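Local coordinates for carboxyvinyl-carboxyphosphonate phosphorylmutase (PDB 4IQD), which belongs to the phosphoenolpyruvate phosphomutase family of TIM-barrel proteins and is modelled here with pyruvic acid bound at several places, at residues A216-F221 / V240-T245; I30-G35 / Y227-F232; L53-A58 / V92-D97. All blocks are in the same frame, centred on the assembly; numbering follows the deposited sequence.

Contact 1: residues A216-F221 / V240-T245; sequences ANMTEF and VIYPVT. With PYR (pyruvic acid), chain C.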
loop_
_atom_site.group_PDB
_atom_site.type_symbol
_atom_site.label_atom_id
_atom_site.label_comp_id
_atom_site.label_asym_id
_atom_site.label_seq_id
_atom_site.Cartn_x
_atom_site.Cartn_y
_atom_site.Cartn_z
ATOM N N ALA A 216 -6.816 -20.424 -13.135
ATOM C CA ALA A 216 -6.553 -19.632 -14.325
ATOM C C ALA A 216 -5.972 -18.289 -13.912
ATOM O O ALA A 216 -6.450 -17.665 -12.970
ATOM C CB ALA A 216 -7.825 -19.436 -15.120
ATOM N N ASN A 217 -4.934 -17.853 -14.615
ATOM C CA ASN A 217 -4.264 -16.593 -14.315
ATOM C C ASN A 217 -4.725 -15.466 -15.227
ATOM O O ASN A 217 -4.216 -15.320 -16.337
ATOM C CB ASN A 217 -2.753 -16.767 -14.464
ATOM C CG ASN A 217 -1.979 -15.497 -14.156
ATOM O OD1 ASN A 217 -2.454 -14.615 -13.437
ATOM N ND2 ASN A 217 -0.771 -15.403 -14.695
HETATM N N MSE A 218 -5.676 -14.663 -14.766
HETATM C CA MSE A 218 -6.117 -13.535 -15.574
HETATM C C MSE A 218 -5.389 -12.224 -15.353
HETATM O O MSE A 218 -5.981 -11.234 -14.933
HETATM C CB MSE A 218 -7.624 -13.337 -15.520
HETATM C CG MSE A 218 -8.329 -14.084 -16.619
HETATM SE SE MSE A 218 -8.236 -13.273 -18.404
HETATM C CE MSE A 218 -6.354 -13.358 -18.846
ATOM N N THR A 219 -4.102 -12.226 -15.667
ATOM C CA THR A 219 -3.306 -11.017 -15.585
ATOM C C THR A 219 -3.341 -10.312 -16.940
ATOM O O THR A 219 -3.379 -10.956 -17.987
ATOM C CB THR A 219 -1.866 -11.328 -15.140
ATOM O OG1 THR A 219 -1.137 -10.108 -14.963
ATOM C CG2 THR A 219 -1.162 -12.212 -16.154
ATOM N N GLU A 220 -3.356 -8.984 -16.916
ATOM C CA GLU A 220 -3.534 -8.199 -18.131
ATOM C C GLU A 220 -2.249 -8.137 -18.947
ATOM O O GLU A 220 -1.154 -8.210 -18.394
ATOM C CB GLU A 220 -4.011 -6.785 -17.790
ATOM C CG GLU A 220 -5.287 -6.733 -16.959
ATOM C CD GLU A 220 -5.049 -7.021 -15.490
ATOM O OE1 GLU A 220 -3.889 -6.914 -15.045
ATOM O OE2 GLU A 220 -6.019 -7.361 -14.781
ATOM N N PHE A 221 -2.400 -8.003 -20.263
ATOM C CA PHE A 221 -1.270 -7.892 -21.186
ATOM C C PHE A 221 -0.326 -9.085 -21.105
ATOM O O PHE A 221 0.886 -8.931 -21.227
ATOM C CB PHE A 221 -0.487 -6.600 -20.938
ATOM C CG PHE A 221 -1.353 -5.426 -20.608
ATOM C CD1 PHE A 221 -2.187 -4.879 -21.564
ATOM C CD2 PHE A 221 -1.329 -4.866 -19.341
ATOM C CE1 PHE A 221 -2.988 -3.796 -21.267
ATOM C CE2 PHE A 221 -2.127 -3.782 -19.037
ATOM C CZ PHE A 221 -2.958 -3.246 -20.001
ATOM N N VAL A 240 -10.113 -18.487 -10.583
ATOM C CA VAL A 240 -9.387 -17.584 -11.460
ATOM C C VAL A 240 -8.896 -16.360 -10.701
ATOM O O VAL A 240 -9.635 -15.759 -9.923
ATOM C CB VAL A 240 -10.242 -17.155 -12.673
ATOM C CG1 VAL A 240 -11.629 -16.736 -12.231
ATOM C CG2 VAL A 240 -9.559 -16.045 -13.454
ATOM N N ILE A 241 -7.636 -16.004 -10.925
ATOM C CA ILE A 241 -7.031 -14.874 -10.239
ATOM C C ILE A 241 -6.876 -13.649 -11.139
ATOM O O ILE A 241 -6.664 -13.765 -12.346
ATOM C CB ILE A 241 -5.655 -15.242 -9.653
ATOM C CG1 ILE A 241 -4.713 -15.700 -10.762
ATOM C CG2 ILE A 241 -5.797 -16.331 -8.600
ATOM C CD1 ILE A 241 -3.326 -16.028 -10.276
ATOM N N TYR A 242 -6.995 -12.477 -10.525
ATOM C CA TYR A 242 -6.749 -11.203 -11.185
ATOM C C TYR A 242 -5.690 -10.494 -10.345
ATOM O O TYR A 242 -6.000 -9.584 -9.579
ATOM C CB TYR A 242 -8.045 -10.386 -11.266
ATOM C CG TYR A 242 -9.205 -11.150 -11.879
ATOM C CD1 TYR A 242 -9.501 -11.038 -13.231
ATOM C CD2 TYR A 242 -9.999 -11.989 -11.105
ATOM C CE1 TYR A 242 -10.553 -11.738 -13.797
ATOM C CE2 TYR A 242 -11.052 -12.694 -11.662
ATOM C CZ TYR A 242 -11.323 -12.564 -13.007
ATOM O OH TYR A 242 -12.369 -13.262 -13.562
ATOM N N PRO A 243 -4.428 -10.928 -10.493
ATOM C CA PRO A 243 -3.336 -10.715 -9.535
ATOM C C PRO A 243 -2.875 -9.278 -9.354
ATOM O O PRO A 243 -2.626 -8.861 -8.223
ATOM C CB PRO A 243 -2.181 -11.533 -10.133
ATOM C CG PRO A 243 -2.806 -12.442 -11.122
ATOM C CD PRO A 243 -3.976 -11.702 -11.659
ATOM N N VAL A 244 -2.736 -8.538 -10.445
ATOM C CA VAL A 244 -2.028 -7.266 -10.389
ATOM C C VAL A 244 -2.938 -6.082 -10.715
ATOM O O VAL A 244 -2.529 -4.923 -10.644
ATOM C CB VAL A 244 -0.825 -7.293 -11.348
ATOM C CG1 VAL A 244 0.150 -6.174 -11.033
ATOM C CG2 VAL A 244 -0.117 -8.629 -11.243
ATOM N N THR A 245 -4.183 -6.394 -11.049
ATOM C CA THR A 245 -5.147 -5.401 -11.491
ATOM C C THR A 245 -5.279 -4.230 -10.521
ATOM O O THR A 245 -5.321 -3.078 -10.941
ATOM C CB THR A 245 -6.531 -6.039 -11.676
ATOM O OG1 THR A 245 -6.389 -7.317 -12.306
ATOM C CG2 THR A 245 -7.412 -5.152 -12.524
HETATM C C PYR C . 1.724 -12.833 -10.543
HETATM O O PYR C . 1.274 -11.678 -10.125
HETATM O OXT PYR C . 1.908 -13.802 -9.678
HETATM C CA PYR C . 2.011 -13.010 -11.898
HETATM O O3 PYR C . 2.554 -14.121 -12.328
HETATM C CB PYR C . 1.686 -11.922 -12.879
HETATM O O HOH W 1 -3.574 -8.956 -13.101
#
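Ile241 N donates to Ala216 O (2.9 Å) in a nearly straight backbone bond. Met218 N donates in turn to Ile241 O (2.8 Å), bent to 137° at the hydrogen. Ile241 thus spends both its N-H and its carbonyl on one neighbour, as parallel pairing requires. Past Asn217 the strand gives way to an inverse gamma turn centred on Met218, a selenomethionine.

Apolar packing follows the two faces of the sheet. On the face of Ala216 and Val240, Met218 CB touches Val240 CG2 and lies obliquely to the Tyr242 ring, 3.7 Å from Tyr242 CD1; the phenol oxygen is bonded elsewhere, to Gln32. On the face of Asn217 and Ile241, the amide oxygen Asn217 OD1 rests 3.2 Å from Pro243 CG and also touches Ile241 CD1. This buried oxygen has no hydrogen-bond partner in the model.

The two strands, 215-217 and 239-242, are linked through helix 229-234, so the pairing closes a beta-alpha-beta unit of the TIM barrel, and the loops beyond the strand ends reach the pocket. There the methyl Val244 CG2 lies 3.5 Å from O of pyruvic acid, and Pro243 CB meets the same oxygen.

Polar groups join the loop after strand 215-217 to the start of helix 245-264. Glu220, bent at chi2 (78°), offers the syn side of OE2 to Thr245 OG1, which donates over a short 2.5 Å. The other carboxylate oxygen, Glu220 OE1, forms a salt bridge with Arg248 and accepts from a water 2.8 Å away, which in turn accepts from Val244 N. Gln267 of the second subunit also bonds Glu220 OE2.

Contact 2: residues I30-G35 / Y227-F232; sequences ILQIPG and YSAEEF. With PYR (pyruvic acid), chain E.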
loop_
_atom_site.group_PDB
_atom_site.type_symbol
_atom_site.label_atom_id
_atom_site.label_comp_id
_atom_site.label_asym_id
_atom_site.label_seq_id
_atom_site.Cartn_x
_atom_site.Cartn_y
_atom_site.Cartn_z
ATOM N N ILE A 30 -17.492 -21.037 -10.522
ATOM C CA ILE A 30 -16.086 -20.658 -10.517
ATOM C C ILE A 30 -15.795 -19.589 -9.463
ATOM O O ILE A 30 -16.608 -18.697 -9.224
ATOM C CB ILE A 30 -15.624 -20.202 -11.921
ATOM C CG1 ILE A 30 -14.119 -19.920 -11.936
ATOM C CG2 ILE A 30 -16.430 -19.000 -12.385
ATOM C CD1 ILE A 30 -13.392 -20.532 -13.113
ATOM N N LEU A 31 -14.645 -19.709 -8.810
ATOM C CA LEU A 31 -14.249 -18.764 -7.777
ATOM C C LEU A 31 -13.355 -17.677 -8.353
ATOM O O LEU A 31 -12.288 -17.962 -8.888
ATOM C CB LEU A 31 -13.515 -19.490 -6.651
ATOM C CG LEU A 31 -12.939 -18.597 -5.552
ATOM C CD1 LEU A 31 -14.052 -17.928 -4.759
ATOM C CD2 LEU A 31 -12.022 -19.393 -4.639
ATOM N N GLN A 32 -13.796 -16.429 -8.254
ATOM C CA GLN A 32 -12.958 -15.316 -8.666
ATOM C C GLN A 32 -12.131 -14.836 -7.480
ATOM O O GLN A 32 -12.665 -14.554 -6.409
ATOM C CB GLN A 32 -13.800 -14.173 -9.229
ATOM C CG GLN A 32 -14.519 -14.498 -10.524
ATOM C CD GLN A 32 -15.246 -13.296 -11.095
ATOM O OE1 GLN A 32 -16.196 -12.792 -10.499
ATOM N NE2 GLN A 32 -14.794 -12.824 -12.250
ATOM N N ILE A 33 -10.820 -14.759 -7.678
ATOM C CA ILE A 33 -9.903 -14.379 -6.613
ATOM C C ILE A 33 -9.082 -13.162 -7.020
ATOM O O ILE A 33 -8.090 -13.282 -7.734
ATOM C CB ILE A 33 -8.944 -15.530 -6.265
ATOM C CG1 ILE A 33 -9.723 -16.813 -5.979
ATOM C CG2 ILE A 33 -8.083 -15.158 -5.075
ATOM C CD1 ILE A 33 -8.845 -17.960 -5.555
ATOM N N PRO A 34 -9.499 -11.976 -6.566
ATOM C CA PRO A 34 -8.826 -10.721 -6.899
ATOM C C PRO A 34 -7.522 -10.550 -6.144
ATOM O O PRO A 34 -7.431 -10.924 -4.979
ATOM C CB PRO A 34 -9.812 -9.652 -6.418
ATOM C CG PRO A 34 -11.066 -10.362 -6.100
ATOM C CD PRO A 34 -10.704 -11.753 -5.756
ATOM N N GLY A 35 -6.524 -9.979 -6.805
ATOM C CA GLY A 35 -5.314 -9.580 -6.123
ATOM C C GLY A 35 -5.558 -8.329 -5.299
ATOM O O GLY A 35 -6.176 -7.376 -5.769
ATOM N N TYR A 227 -10.749 -14.125 -21.385
ATOM C CA TYR A 227 -11.932 -14.935 -21.198
ATOM C C TYR A 227 -12.654 -14.479 -19.948
ATOM O O TYR A 227 -12.031 -13.995 -19.006
ATOM C CB TYR A 227 -11.557 -16.404 -21.038
ATOM C CG TYR A 227 -11.004 -17.048 -22.280
ATOM C CD1 TYR A 227 -9.668 -17.404 -22.361
ATOM C CD2 TYR A 227 -11.820 -17.308 -23.370
ATOM C CE1 TYR A 227 -9.158 -18.003 -23.493
ATOM C CE2 TYR A 227 -11.321 -17.904 -24.506
ATOM C CZ TYR A 227 -9.988 -18.249 -24.565
ATOM O OH TYR A 227 -9.482 -18.846 -25.696
ATOM N N SER A 228 -13.969 -14.636 -19.931
ATOM C CA SER A 228 -14.728 -14.354 -18.724
ATOM C C SER A 228 -14.534 -15.514 -17.756
ATOM O O SER A 228 -13.990 -16.553 -18.130
ATOM C CB SER A 228 -16.211 -14.148 -19.045
ATOM O OG SER A 228 -16.797 -15.327 -19.567
ATOM N N ALA A 229 -14.968 -15.333 -16.514
ATOM C CA ALA A 229 -14.873 -16.396 -15.520
ATOM C C ALA A 229 -15.789 -17.556 -15.902
ATOM O O ALA A 229 -15.453 -18.721 -15.697
ATOM C CB ALA A 229 -15.224 -15.868 -14.146
ATOM N N GLU A 230 -16.947 -17.219 -16.463
ATOM C CA GLU A 230 -17.891 -18.214 -16.958
ATOM C C GLU A 230 -17.238 -19.025 -18.064
ATOM O O GLU A 230 -17.405 -20.241 -18.140
ATOM C CB GLU A 230 -19.158 -17.531 -17.482
ATOM C CG GLU A 230 -20.141 -18.457 -18.188
ATOM C CD GLU A 230 -20.992 -19.265 -17.225
ATOM O OE1 GLU A 230 -20.998 -18.944 -16.016
ATOM O OE2 GLU A 230 -21.658 -20.220 -17.682
ATOM N N GLU A 231 -16.483 -18.343 -18.918
ATOM C CA GLU A 231 -15.754 -19.022 -19.977
ATOM C C GLU A 231 -14.741 -20.007 -19.401
ATOM O O GLU A 231 -14.796 -21.184 -19.718
ATOM C CB GLU A 231 -15.107 -18.016 -20.934
ATOM C CG GLU A 231 -16.076 -17.512 -22.000
ATOM C CD GLU A 231 -15.621 -16.231 -22.668
ATOM O OE1 GLU A 231 -16.058 -15.959 -23.804
ATOM O OE2 GLU A 231 -14.836 -15.486 -22.054
ATOM N N PHE A 232 -13.856 -19.539 -18.525
ATOM C CA PHE A 232 -12.901 -20.423 -17.853
ATOM C C PHE A 232 -13.567 -21.619 -17.186
ATOM O O PHE A 232 -13.014 -22.716 -17.170
ATOM C CB PHE A 232 -12.118 -19.664 -16.788
ATOM C CG PHE A 232 -11.105 -18.718 -17.342
ATOM C CD1 PHE A 232 -11.252 -17.358 -17.167
ATOM C CD2 PHE A 232 -10.004 -19.189 -18.032
ATOM C CE1 PHE A 232 -10.329 -16.489 -17.673
ATOM C CE2 PHE A 232 -9.068 -18.319 -18.540
ATOM C CZ PHE A 232 -9.230 -16.965 -18.360
HETATM C C PYR E . -12.955 -14.097 -25.848
HETATM O O PYR E . -11.922 -14.331 -25.078
HETATM O OXT PYR E . -13.666 -15.100 -26.306
HETATM C CA PYR E . -13.283 -12.791 -26.196
HETATM O O3 PYR E . -14.085 -12.564 -27.204
HETATM C CB PYR E . -12.746 -11.632 -25.413
#
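Ala229 presses its methyl between Ile30 and Gln32, and this is the dense part of the contact. Ala229 CB lies 3.8 Å from Ile30 CG2 and 3.6 Å from Gln32 NE2, with Gln32 CG and CD close behind. The branch Ile30 CG2 also reaches the first helical turn itself, 3.5 Å from Ala229 O, while the other branch runs on until Ile30 CD1 touches Phe232 CB at 4.0 Å. Both branches come down on the Ala229 carbonyl oxygen from the same side. No hydrogen bond crosses between the segments. Gln32 extends past CG (chi2 -175°) alongside the methyl, and its amide nitrogen is hydrogen-bonded to Tyr242 OH rather than to the helix, with a weak second bond to Ile261 O of the second subunit.

The loose side begins one residue on. Glu230, an exposed residue, sets off away from 30-35 and is barely covered by it. Glu231 is likewise directed away, and Tyr227, Ser228 and Glu231 make no contact with 30-35. There Ser228 and Glu231 form a capping box: Glu231 N donates to Ser228 OG (3.1 Å), while the return bond from Ser228 N to Glu231 OE2 is modelled so short that its length is doubtful. On this far flank a pyruvic acid sits obliquely to the Tyr227 ring, its O 3.4 Å from Tyr227 CD2, and Glu231 OE1 is nearby.

On the outside of the barrel wall, helix 229-234 packs by Ala229 on Tyr242 of strand 239-242, and Ile30 and Gln32 touch Val240 of that same strand. Leu31, directed away, and Ile33 touch helix 14-26, consistent with strand 31-34 lying between that helix and 229-234.

Contact 3: residues L53-A58 / V92-D97; sequences LYLSGA and VLVDID. With PYR (pyruvic acid), chain C.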
loop_
_atom_site.group_PDB
_atom_site.type_symbol
_atom_site.label_atom_id
_atom_site.label_comp_id
_atom_site.label_asym_id
_atom_site.label_seq_id
_atom_site.Cartn_x
_atom_site.Cartn_y
_atom_site.Cartn_z
ATOM N N LEU A 53 -9.114 -13.750 -1.648
ATOM C CA LEU A 53 -8.207 -12.705 -2.104
ATOM C C LEU A 53 -6.868 -13.295 -2.486
ATOM O O LEU A 53 -6.518 -14.384 -2.045
ATOM C CB LEU A 53 -8.006 -11.652 -1.015
ATOM C CG LEU A 53 -9.216 -10.815 -0.618
ATOM C CD1 LEU A 53 -8.824 -9.869 0.492
ATOM C CD2 LEU A 53 -9.758 -10.050 -1.810
ATOM N N TYR A 54 -6.122 -12.563 -3.303
ATOM C CA TYR A 54 -4.832 -13.029 -3.780
ATOM C C TYR A 54 -3.746 -12.010 -3.478
ATOM O O TYR A 54 -3.918 -10.817 -3.705
ATOM C CB TYR A 54 -4.901 -13.287 -5.287
ATOM C CG TYR A 54 -3.663 -13.913 -5.890
ATOM C CD1 TYR A 54 -3.331 -15.237 -5.627
ATOM C CD2 TYR A 54 -2.843 -13.193 -6.747
ATOM C CE1 TYR A 54 -2.207 -15.819 -6.188
ATOM C CE2 TYR A 54 -1.720 -13.770 -7.314
ATOM C CZ TYR A 54 -1.403 -15.081 -7.030
ATOM O OH TYR A 54 -0.284 -15.657 -7.592
ATOM N N LEU A 55 -2.628 -12.487 -2.949
ATOM C CA LEU A 55 -1.466 -11.639 -2.772
ATOM C C LEU A 55 -0.374 -12.071 -3.739
ATOM O O LEU A 55 0.246 -13.116 -3.558
ATOM C CB LEU A 55 -0.959 -11.709 -1.336
ATOM C CG LEU A 55 0.192 -10.759 -1.013
ATOM C CD1 LEU A 55 -0.230 -9.315 -1.235
ATOM C CD2 LEU A 55 0.676 -10.970 0.411
ATOM N N SER A 56 -0.156 -11.272 -4.777
ATOM C CA SER A 56 0.838 -11.596 -5.795
ATOM C C SER A 56 2.171 -10.935 -5.491
ATOM O O SER A 56 2.215 -9.794 -5.035
ATOM C CB SER A 56 0.353 -11.155 -7.173
ATOM O OG SER A 56 1.147 -10.099 -7.682
ATOM N N GLY A 57 3.258 -11.652 -5.752
ATOM C CA GLY A 57 4.586 -11.109 -5.540
ATOM C C GLY A 57 4.786 -9.879 -6.397
ATOM O O GLY A 57 5.396 -8.898 -5.973
ATOM N N ALA A 58 4.245 -9.937 -7.609
ATOM C CA ALA A 58 4.352 -8.844 -8.563
ATOM C C ALA A 58 3.784 -7.556 -7.988
ATOM O O ALA A 58 4.477 -6.543 -7.907
ATOM C CB ALA A 58 3.641 -9.204 -9.854
ATOM N N VAL A 92 -7.129 -16.061 1.953
ATOM C CA VAL A 92 -6.172 -15.412 1.076
ATOM C C VAL A 92 -5.141 -16.407 0.569
ATOM O O VAL A 92 -4.492 -17.095 1.355
ATOM C CB VAL A 92 -5.460 -14.251 1.790
ATOM C CG1 VAL A 92 -4.344 -13.697 0.925
ATOM C CG2 VAL A 92 -6.460 -13.160 2.140
ATOM N N LEU A 93 -5.023 -16.487 -0.752
ATOM C CA LEU A 93 -3.988 -17.274 -1.406
ATOM C C LEU A 93 -2.764 -16.402 -1.636
ATOM O O LEU A 93 -2.838 -15.362 -2.293
ATOM C CB LEU A 93 -4.501 -17.825 -2.736
ATOM C CG LEU A 93 -3.503 -18.420 -3.728
ATOM C CD1 LEU A 93 -2.832 -19.674 -3.179
ATOM C CD2 LEU A 93 -4.214 -18.722 -5.033
ATOM N N VAL A 94 -1.637 -16.832 -1.089
ATOM C CA VAL A 94 -0.417 -16.053 -1.166
ATOM C C VAL A 94 0.614 -16.698 -2.076
ATOM O O VAL A 94 0.994 -17.849 -1.889
ATOM C CB VAL A 94 0.197 -15.861 0.223
ATOM C CG1 VAL A 94 1.544 -15.171 0.114
ATOM C CG2 VAL A 94 -0.752 -15.071 1.104
ATOM N N ASP A 95 1.057 -15.937 -3.068
ATOM C CA ASP A 95 2.152 -16.347 -3.927
ATOM C C ASP A 95 3.445 -16.323 -3.125
ATOM O O ASP A 95 3.961 -15.255 -2.799
ATOM C CB ASP A 95 2.253 -15.399 -5.123
ATOM C CG ASP A 95 3.447 -15.698 -6.016
ATOM O OD1 ASP A 95 4.004 -16.813 -5.932
ATOM O OD2 ASP A 95 3.820 -14.816 -6.819
ATOM N N ILE A 96 3.973 -17.500 -2.810
ATOM C CA ILE A 96 5.223 -17.576 -2.065
ATOM C C ILE A 96 6.424 -17.923 -2.945
ATOM O O ILE A 96 7.441 -18.404 -2.449
ATOM C CB ILE A 96 5.130 -18.569 -0.888
ATOM C CG1 ILE A 96 4.942 -19.999 -1.393
ATOM C CG2 ILE A 96 3.993 -18.174 0.045
ATOM C CD1 ILE A 96 5.245 -21.052 -0.351
ATOM N N ASP A 97 6.309 -17.654 -4.242
ATOM C CA ASP A 97 7.367 -17.973 -5.202
ATOM C C ASP A 97 7.806 -19.432 -5.097
ATOM O O ASP A 97 7.026 -20.342 -5.365
ATOM C CB ASP A 97 8.571 -17.040 -5.029
ATOM C CG ASP A 97 8.238 -15.591 -5.329
ATOM O OD1 ASP A 97 7.303 -15.343 -6.117
ATOM O OD2 ASP A 97 8.919 -14.696 -4.780
HETATM C C PYR C . 1.724 -12.833 -10.543
HETATM O O PYR C . 1.274 -11.678 -10.125
HETATM O OXT PYR C . 1.908 -13.802 -9.678
HETATM C CA PYR C . 2.011 -13.010 -11.898
HETATM O O3 PYR C . 2.554 -14.121 -12.328
HETATM C CB PYR C . 1.686 -11.922 -12.879
#
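The Tyr54 ring meets Leu93 edge-on, with Leu93 CG in the ring plane and Leu93 CD2 3.6 Å from Tyr54 CD1. Farther round, OXT of pyruvic acid lies at the edge near the same plane, while Leu93 O and Asp95 CB approach obliquely. Tyr54 CG stands anti to the backbone N (chi1 -174°), which carries the ring across the neighbouring strand until Tyr54 OH is 3.5 Å from Asp95 CB; that hydroxyl bonds Gln122. The Asp95 carboxylate is turned only 7° from the ring plane. Asp97 N donates to Asp95 OD1 from above the carboxylate plane (3.0 Å), closing an Asx turn, and Gly57 N gives a weak 3.4 Å bond to Asp95 OD2.

Three backbone bonds hold the register: Leu93 N to Leu53 O, Leu55 N to Leu93 O (3.0 Å) and Asp95 N to Leu55 O. On the sheet face away from Tyr54, Leu53 CB packs on Val92 CG2 (3.8 Å) and Leu55 CB on Val94 CG2, beneath helices 39-48 and 74-88.

Ser56, the N-cap of helix 57-63, accepts from Ala59 N and donates from OG to O of pyruvic acid (2.9 Å). Parallel strands packed outward on helices, with a ligand held beyond their C-terminal ends, are the hallmark of a TIM-barrel binding site.

How the contacts relate
Contacts 1 and 3 share one pocket: both touch the same pyruvic acid, and their centres are about 11 Å apart. Pro243 CB packs 3.6 Å from Tyr54 CE2, and Val244 CG2 lies 4.0 Å from Ala58 CB. Contact 2 links them, since strand 31-34 pairs with strand 239-242 and its end is hydrogen-bonded to Tyr54: Val240 O lies 2.7 Å from Ile33 N, and Pro34 O lies 2.7 Å from Tyr54 N, each a probable hydrogen bond. Phe232 of contact 2 packs on Met218 of contact 1, Phe232 CE1 to Met218 CG 3.3 Å. The pyruvic acid beside Tyr227 in contact 2 is a separate molecule. Contacts 1 and 2 also touch the second subunit, whereas contact 3 does not.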